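Local coordinates for protein probable acetyltransferase (Pseudomonas aeruginosa PAO1, PDB 2EUI) that is of unknown function but probably transfers acyl groups, perhaps acetyl from acetyl-coenzyme A, as a member of the GNAT acetyltransferase family, at residues M1-A6 against V48-L53; W79-I84 against V113-S118. All coordinates share one frame; numbering follows the deposited sequence.

Contact 1 of 2, residues M1-A6 against V48-L53; sequences MRIVQA and VIYLAL
A6 meets I49 alongside the antiparallel pair of strands 2-5 and 48-53, at an outer edge of the GNAT-fold sheet within this chain. The two strands are joined through a connection that is mostly helical, and they illustrate how one pairing can have a buried partner and a more open one: I49 to L53 are all buried, whereas the outer strand faces solvent in part. A6 is buried against I49 and L51. Its N donates to I49 O over 2.8 Å in a nearly straight bond, and its CB lies against I49 CG2 and reaches L51 CD1 at 3.7 Å, while L14 of helix 11-24 touches both I49 and L51 from outside the pair. V4 and L51 form a hydrogen-bonded pair, with V4 N to L51 O at 2.9 Å. On the opposite face, the I3 and Y50 side chains cross at about a right angle, with I3 CG2 3.9 Å from Y50 CB, and I3 CD1 rests on A52 CB. Helix 92-109 covers this face: V95 touches A52, L99 and M106 touch Y50, and H102 meets the Y50 ring edge-to-face. M1 and Q5 are exposed, and R2 is partly so. Q5 stretches its amide across V48, bringing CD to 3.8 Å from V48 CG1; that same methyl sits over one face of the Y50 ring, offset toward the rim. The bond from R2 N to L53 O is 3.2 Å long and bent to 135° at the hydrogen, although L53 N returns a straighter one to R2 O. The R2 side chain leaves the backbone extended and bends at chi3 (38°); its NH2 bonds to A54 O, and L53 CB lies over one guanidinium face, 4.0 Å from R2 NH2.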
loop_
_atom_site.group_PDB
_atom_site.type_symbol
_atom_site.label_atom_id
_atom_site.label_comp_id
_atom_site.label_asym_id
_atom_site.label_seq_id
_atom_site.Cartn_x
_atom_site.Cartn_y
_atom_site.Cartn_z
HETATM N N MSE A 1 10.886 -12.895 -22.279
HETATM C CA MSE A 1 12.270 -13.421 -22.428
HETATM C C MSE A 1 13.248 -12.503 -21.718
HETATM O O MSE A 1 14.263 -12.943 -21.182
HETATM C CB MSE A 1 12.648 -13.519 -23.902
HETATM C CG MSE A 1 13.991 -14.193 -24.148
HETATM SE SE MSE A 1 14.161 -14.748 -26.015
HETATM C CE MSE A 1 12.639 -15.999 -26.068
ATOM N N ARG A 2 12.935 -11.218 -21.716
ATOM C CA ARG A 2 13.788 -10.246 -21.058
ATOM C C ARG A 2 12.931 -9.295 -20.219
ATOM O O ARG A 2 11.865 -8.845 -20.658
ATOM C CB ARG A 2 14.598 -9.483 -22.108
ATOM C CG ARG A 2 15.464 -8.364 -21.559
ATOM C CD ARG A 2 16.280 -7.744 -22.679
ATOM N NE ARG A 2 15.489 -7.679 -23.903
ATOM C CZ ARG A 2 15.354 -6.586 -24.648
ATOM N NH1 ARG A 2 15.965 -5.457 -24.300
ATOM N NH2 ARG A 2 14.583 -6.615 -25.727
ATOM N N ILE A 3 13.388 -9.026 -18.997
ATOM C CA ILE A 3 12.673 -8.132 -18.091
ATOM C C ILE A 3 13.477 -6.856 -17.921
ATOM O O ILE A 3 14.698 -6.896 -17.809
ATOM C CB ILE A 3 12.464 -8.766 -16.698
ATOM C CG1 ILE A 3 11.787 -10.134 -16.833
ATOM C CG2 ILE A 3 11.621 -7.830 -15.829
ATOM C CD1 ILE A 3 10.512 -10.134 -17.649
ATOM N N VAL A 4 12.785 -5.726 -17.900
ATOM C CA VAL A 4 13.438 -4.434 -17.758
ATOM C C VAL A 4 12.598 -3.486 -16.904
ATOM O O VAL A 4 11.365 -3.524 -16.954
ATOM C CB VAL A 4 13.679 -3.813 -19.159
ATOM C CG1 VAL A 4 13.537 -2.296 -19.120
ATOM C CG2 VAL A 4 15.058 -4.200 -19.649
ATOM N N GLN A 5 13.254 -2.641 -16.112
ATOM C CA GLN A 5 12.498 -1.706 -15.297
ATOM C C GLN A 5 12.024 -0.511 -16.106
ATOM O O GLN A 5 12.800 0.163 -16.777
ATOM C CB GLN A 5 13.309 -1.225 -14.104
ATOM C CG GLN A 5 12.568 -0.212 -13.247
ATOM C CD GLN A 5 12.945 -0.308 -11.777
ATOM O OE1 GLN A 5 13.872 -1.021 -11.413
ATOM N NE2 GLN A 5 12.225 0.411 -10.929
ATOM N N ALA A 6 10.725 -0.262 -16.051
ATOM C CA ALA A 6 10.141 0.847 -16.770
ATOM C C ALA A 6 10.652 2.178 -16.232
ATOM O O ALA A 6 10.796 2.363 -15.027
ATOM C CB ALA A 6 8.627 0.791 -16.656
ATOM N N VAL A 48 7.544 0.500 -8.777
ATOM C CA VAL A 48 8.497 -0.212 -9.605
ATOM C C VAL A 48 7.636 -0.948 -10.614
ATOM O O VAL A 48 6.761 -1.724 -10.236
ATOM C CB VAL A 48 9.314 -1.246 -8.797
ATOM C CG1 VAL A 48 10.279 -1.978 -9.713
ATOM C CG2 VAL A 48 10.064 -0.563 -7.684
ATOM N N ILE A 49 7.877 -0.678 -11.891
ATOM C CA ILE A 49 7.142 -1.311 -12.975
ATOM C C ILE A 49 8.089 -2.175 -13.802
ATOM O O ILE A 49 9.040 -1.670 -14.389
ATOM C CB ILE A 49 6.509 -0.242 -13.894
ATOM C CG1 ILE A 49 5.382 0.466 -13.141
ATOM C CG2 ILE A 49 6.030 -0.872 -15.216
ATOM C CD1 ILE A 49 4.727 1.576 -13.919
ATOM N N TYR A 50 7.839 -3.479 -13.844
ATOM C CA TYR A 50 8.682 -4.365 -14.636
ATOM C C TYR A 50 8.015 -4.621 -15.978
ATOM O O TYR A 50 6.802 -4.793 -16.053
ATOM C CB TYR A 50 8.929 -5.693 -13.911
ATOM C CG TYR A 50 9.793 -5.567 -12.684
ATOM C CD1 TYR A 50 11.089 -5.057 -12.767
ATOM C CD2 TYR A 50 9.302 -5.917 -11.428
ATOM C CE1 TYR A 50 11.874 -4.892 -11.625
ATOM C CE2 TYR A 50 10.076 -5.758 -10.279
ATOM C CZ TYR A 50 11.358 -5.244 -10.384
ATOM O OH TYR A 50 12.110 -5.062 -9.245
ATOM N N LEU A 51 8.827 -4.630 -17.030
ATOM C CA LEU A 51 8.354 -4.846 -18.390
ATOM C C LEU A 51 8.978 -6.087 -19.012
ATOM O O LEU A 51 10.201 -6.232 -19.015
ATOM C CB LEU A 51 8.705 -3.642 -19.279
ATOM C CG LEU A 51 8.219 -2.255 -18.858
ATOM C CD1 LEU A 51 8.769 -1.180 -19.799
ATOM C CD2 LEU A 51 6.704 -2.253 -18.835
ATOM N N ALA A 52 8.136 -6.975 -19.539
ATOM C CA ALA A 52 8.612 -8.187 -20.214
ATOM C C ALA A 52 8.700 -7.859 -21.703
ATOM O O ALA A 52 7.673 -7.633 -22.356
ATOM C CB ALA A 52 7.638 -9.355 -19.989
ATOM N N LEU A 53 9.921 -7.827 -22.233
ATOM C CA LEU A 53 10.132 -7.507 -23.647
ATOM C C LEU A 53 10.687 -8.674 -24.459
ATOM O O LEU A 53 11.584 -9.391 -24.003
ATOM C CB LEU A 53 11.085 -6.320 -23.778
ATOM C CG LEU A 53 10.836 -5.122 -22.863
ATOM C CD1 LEU A 53 11.696 -3.937 -23.322
ATOM C CD2 LEU A 53 9.348 -4.761 -22.871
#

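Contact 2 of 2, residues W79-I84 against V113-S118; sequences WILNDI and VRMRVS
M115 and W79 face each other where strands 76-86 and 112-120 run parallel, the two ends of a beta-alpha-beta crossover through helix 92-109. The arrangement is characteristic of the GNAT fold, whose relatives splay this parallel pair and insert acetyl-coenzyme A into the opening. The short strand axes are inclined at 30° where they pair. M115 CB lies 3.6 Å from W79 O, and CG comes 4.0 Å from W79 CB. Beyond CG the chain turns about the CG-SE bond (chi3 94°), and the terminal CE approaches L81 CD2 at 4.3 Å; L66 and F135 also pack against this selenomethionine. The backbone follows the regular parallel pattern at first: W79 N donates to R114 O, R116 N to W79 O, and L81 N to R116 O over 2.8 Å. On the other face, R116 packs against R116 of the second subunit; a strand of that subunit pairs antiparallel with R114-S118 and carries the sheet across the dimer interface. Past L81 the direct bonds between the strands cease. N82 and D83 form a classic beta bulge opposite Q65, and both side chains reach S72 OG of the second subunit. Direct pairing is replaced here by a single water, which donates to L81 O at 3.0 Å and accepts from S118 N at 3.2 Å.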
loop_
_atom_site.group_PDB
_atom_site.type_symbol
_atom_site.label_atom_id
_atom_site.label_comp_id
_atom_site.label_asym_id
_atom_site.label_seq_id
_atom_site.Cartn_x
_atom_site.Cartn_y
_atom_site.Cartn_z
ATOM N N TRP A 79 6.212 -5.068 0.075
ATOM C CA TRP A 79 5.916 -4.762 -1.314
ATOM C C TRP A 79 4.473 -5.076 -1.657
ATOM O O TRP A 79 4.026 -6.211 -1.524
ATOM C CB TRP A 79 6.857 -5.523 -2.258
ATOM C CG TRP A 79 8.235 -4.966 -2.276
ATOM C CD1 TRP A 79 9.330 -5.453 -1.624
ATOM C CD2 TRP A 79 8.652 -3.754 -2.904
ATOM N NE1 TRP A 79 10.401 -4.612 -1.797
ATOM C CE2 TRP A 79 10.009 -3.552 -2.575
ATOM C CE3 TRP A 79 8.003 -2.797 -3.695
ATOM C CZ2 TRP A 79 10.738 -2.448 -3.028
ATOM C CZ3 TRP A 79 8.730 -1.697 -4.144
ATOM C CH2 TRP A 79 10.077 -1.530 -3.801
ATOM N N ILE A 80 3.742 -4.050 -2.078
ATOM C CA ILE A 80 2.360 -4.211 -2.466
ATOM C C ILE A 80 2.391 -4.539 -3.949
ATOM O O ILE A 80 3.042 -3.848 -4.734
ATOM C CB ILE A 80 1.558 -2.913 -2.277
ATOM C CG1 ILE A 80 1.623 -2.452 -0.821
ATOM C CG2 ILE A 80 0.121 -3.132 -2.685
ATOM C CD1 ILE A 80 0.770 -1.229 -0.539
ATOM N N LEU A 81 1.701 -5.604 -4.329
ATOM C CA LEU A 81 1.644 -6.014 -5.721
ATOM C C LEU A 81 0.249 -5.682 -6.218
ATOM O O LEU A 81 -0.706 -6.391 -5.918
ATOM C CB LEU A 81 1.897 -7.514 -5.823
ATOM C CG LEU A 81 1.940 -8.184 -7.197
ATOM C CD1 LEU A 81 3.009 -7.535 -8.085
ATOM C CD2 LEU A 81 2.233 -9.663 -6.991
ATOM N N ASN A 82 0.123 -4.598 -6.970
ATOM C CA ASN A 82 -1.184 -4.196 -7.472
ATOM C C ASN A 82 -1.545 -4.772 -8.834
ATOM O O ASN A 82 -2.629 -5.338 -8.989
ATOM C CB ASN A 82 -1.281 -2.666 -7.560
ATOM C CG ASN A 82 -2.587 -2.198 -8.191
ATOM O OD1 ASN A 82 -2.713 -1.047 -8.614
ATOM N ND2 ASN A 82 -3.568 -3.092 -8.251
ATOM N N ASP A 83 -0.640 -4.616 -9.804
ATOM C CA ASP A 83 -0.882 -5.068 -11.175
ATOM C C ASP A 83 0.078 -6.097 -11.752
ATOM O O ASP A 83 1.282 -6.093 -11.491
ATOM C CB ASP A 83 -0.875 -3.885 -12.153
ATOM C CG ASP A 83 -1.407 -2.611 -11.547
ATOM O OD1 ASP A 83 -2.605 -2.577 -11.182
ATOM O OD2 ASP A 83 -0.618 -1.638 -11.444
ATOM N N ILE A 84 -0.490 -6.962 -12.575
ATOM C CA ILE A 84 0.239 -7.995 -13.281
ATOM C C ILE A 84 -0.642 -8.185 -14.515
ATOM O O ILE A 84 -1.863 -8.225 -14.409
ATOM C CB ILE A 84 0.385 -9.301 -12.421
ATOM C CG1 ILE A 84 1.050 -10.396 -13.247
ATOM C CG2 ILE A 84 -0.961 -9.775 -11.903
ATOM C CD1 ILE A 84 2.492 -10.122 -13.581
ATOM N N VAL A 113 9.740 -7.862 4.428
ATOM C CA VAL A 113 9.175 -8.797 5.393
ATOM C C VAL A 113 8.182 -9.652 4.637
ATOM O O VAL A 113 8.093 -10.864 4.836
ATOM C CB VAL A 113 8.384 -8.078 6.517
ATOM C CG1 VAL A 113 8.016 -9.067 7.617
ATOM C CG2 VAL A 113 9.189 -6.934 7.070
ATOM N N ARG A 114 7.433 -9.001 3.755
ATOM C CA ARG A 114 6.414 -9.686 2.976
ATOM C C ARG A 114 6.009 -8.900 1.737
ATOM O O ARG A 114 6.496 -7.800 1.477
ATOM C CB ARG A 114 5.171 -9.909 3.848
ATOM C CG ARG A 114 4.452 -8.614 4.228
ATOM C CD ARG A 114 3.329 -8.858 5.210
ATOM N NE ARG A 114 3.847 -9.384 6.465
ATOM C CZ ARG A 114 4.091 -8.655 7.551
ATOM N NH1 ARG A 114 3.851 -7.349 7.553
ATOM N NH2 ARG A 114 4.598 -9.239 8.630
HETATM N N MSE A 115 5.111 -9.507 0.978
HETATM C CA MSE A 115 4.549 -8.919 -0.212
HETATM C C MSE A 115 3.073 -9.065 0.076
HETATM O O MSE A 115 2.641 -10.088 0.612
HETATM C CB MSE A 115 4.903 -9.726 -1.455
HETATM C CG MSE A 115 6.280 -9.470 -2.032
HETATM SE SE MSE A 115 6.462 -10.430 -3.705
HETATM C CE MSE A 115 5.951 -9.029 -4.936
ATOM N N ARG A 116 2.304 -8.040 -0.261
ATOM C CA ARG A 116 0.871 -8.054 -0.027
ATOM C C ARG A 116 0.170 -7.723 -1.342
ATOM O O ARG A 116 0.590 -6.830 -2.076
ATOM C CB ARG A 116 0.536 -7.032 1.070
ATOM C CG ARG A 116 -0.947 -6.793 1.336
ATOM C CD ARG A 116 -1.583 -5.839 0.303
ATOM N NE ARG A 116 -2.906 -5.352 0.710
ATOM C CZ ARG A 116 -3.130 -4.580 1.778
ATOM N NH1 ARG A 116 -2.118 -4.197 2.560
ATOM N NH2 ARG A 116 -4.367 -4.182 2.064
ATOM N N VAL A 117 -0.885 -8.466 -1.650
ATOM C CA VAL A 117 -1.639 -8.233 -2.871
ATOM C C VAL A 117 -3.124 -8.129 -2.541
ATOM O O VAL A 117 -3.614 -8.761 -1.612
ATOM C CB VAL A 117 -1.419 -9.378 -3.910
ATOM C CG1 VAL A 117 -2.043 -10.655 -3.411
ATOM C CG2 VAL A 117 -2.018 -8.996 -5.246
ATOM N N SER A 118 -3.840 -7.319 -3.308
ATOM C CA SER A 118 -5.264 -7.141 -3.092
ATOM C C SER A 118 -5.920 -7.152 -4.465
ATOM O O SER A 118 -5.434 -6.490 -5.383
ATOM C CB SER A 118 -5.510 -5.809 -2.383
ATOM O OG SER A 118 -6.866 -5.666 -2.025
HETATM O O HOH W 1 -2.689 -4.596 -4.461
#

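How the contacts relate
Contacts 1 and 2 belong to one mixed sheet, their centres about 17 Å apart, and their chemistry differs with their place in it. Contact 1 is antiparallel and partly buried, at an outer edge that no other chain of the assembly touches; its outer strand carries R2 and Q5. Contact 2 is parallel and buried, between helices 92-109 and 124-131 and the second subunit, which continues the sheet beyond 112-120. Helix 92-109 serves both: M106 touches Y50 of contact 1 and W79 of contact 2. They also meet directly, V48 CG2 packing on W79 CZ3 at 4.0 Å. Pairing holds along contact 1, whereas contact 2 opens into a water-bridged splay.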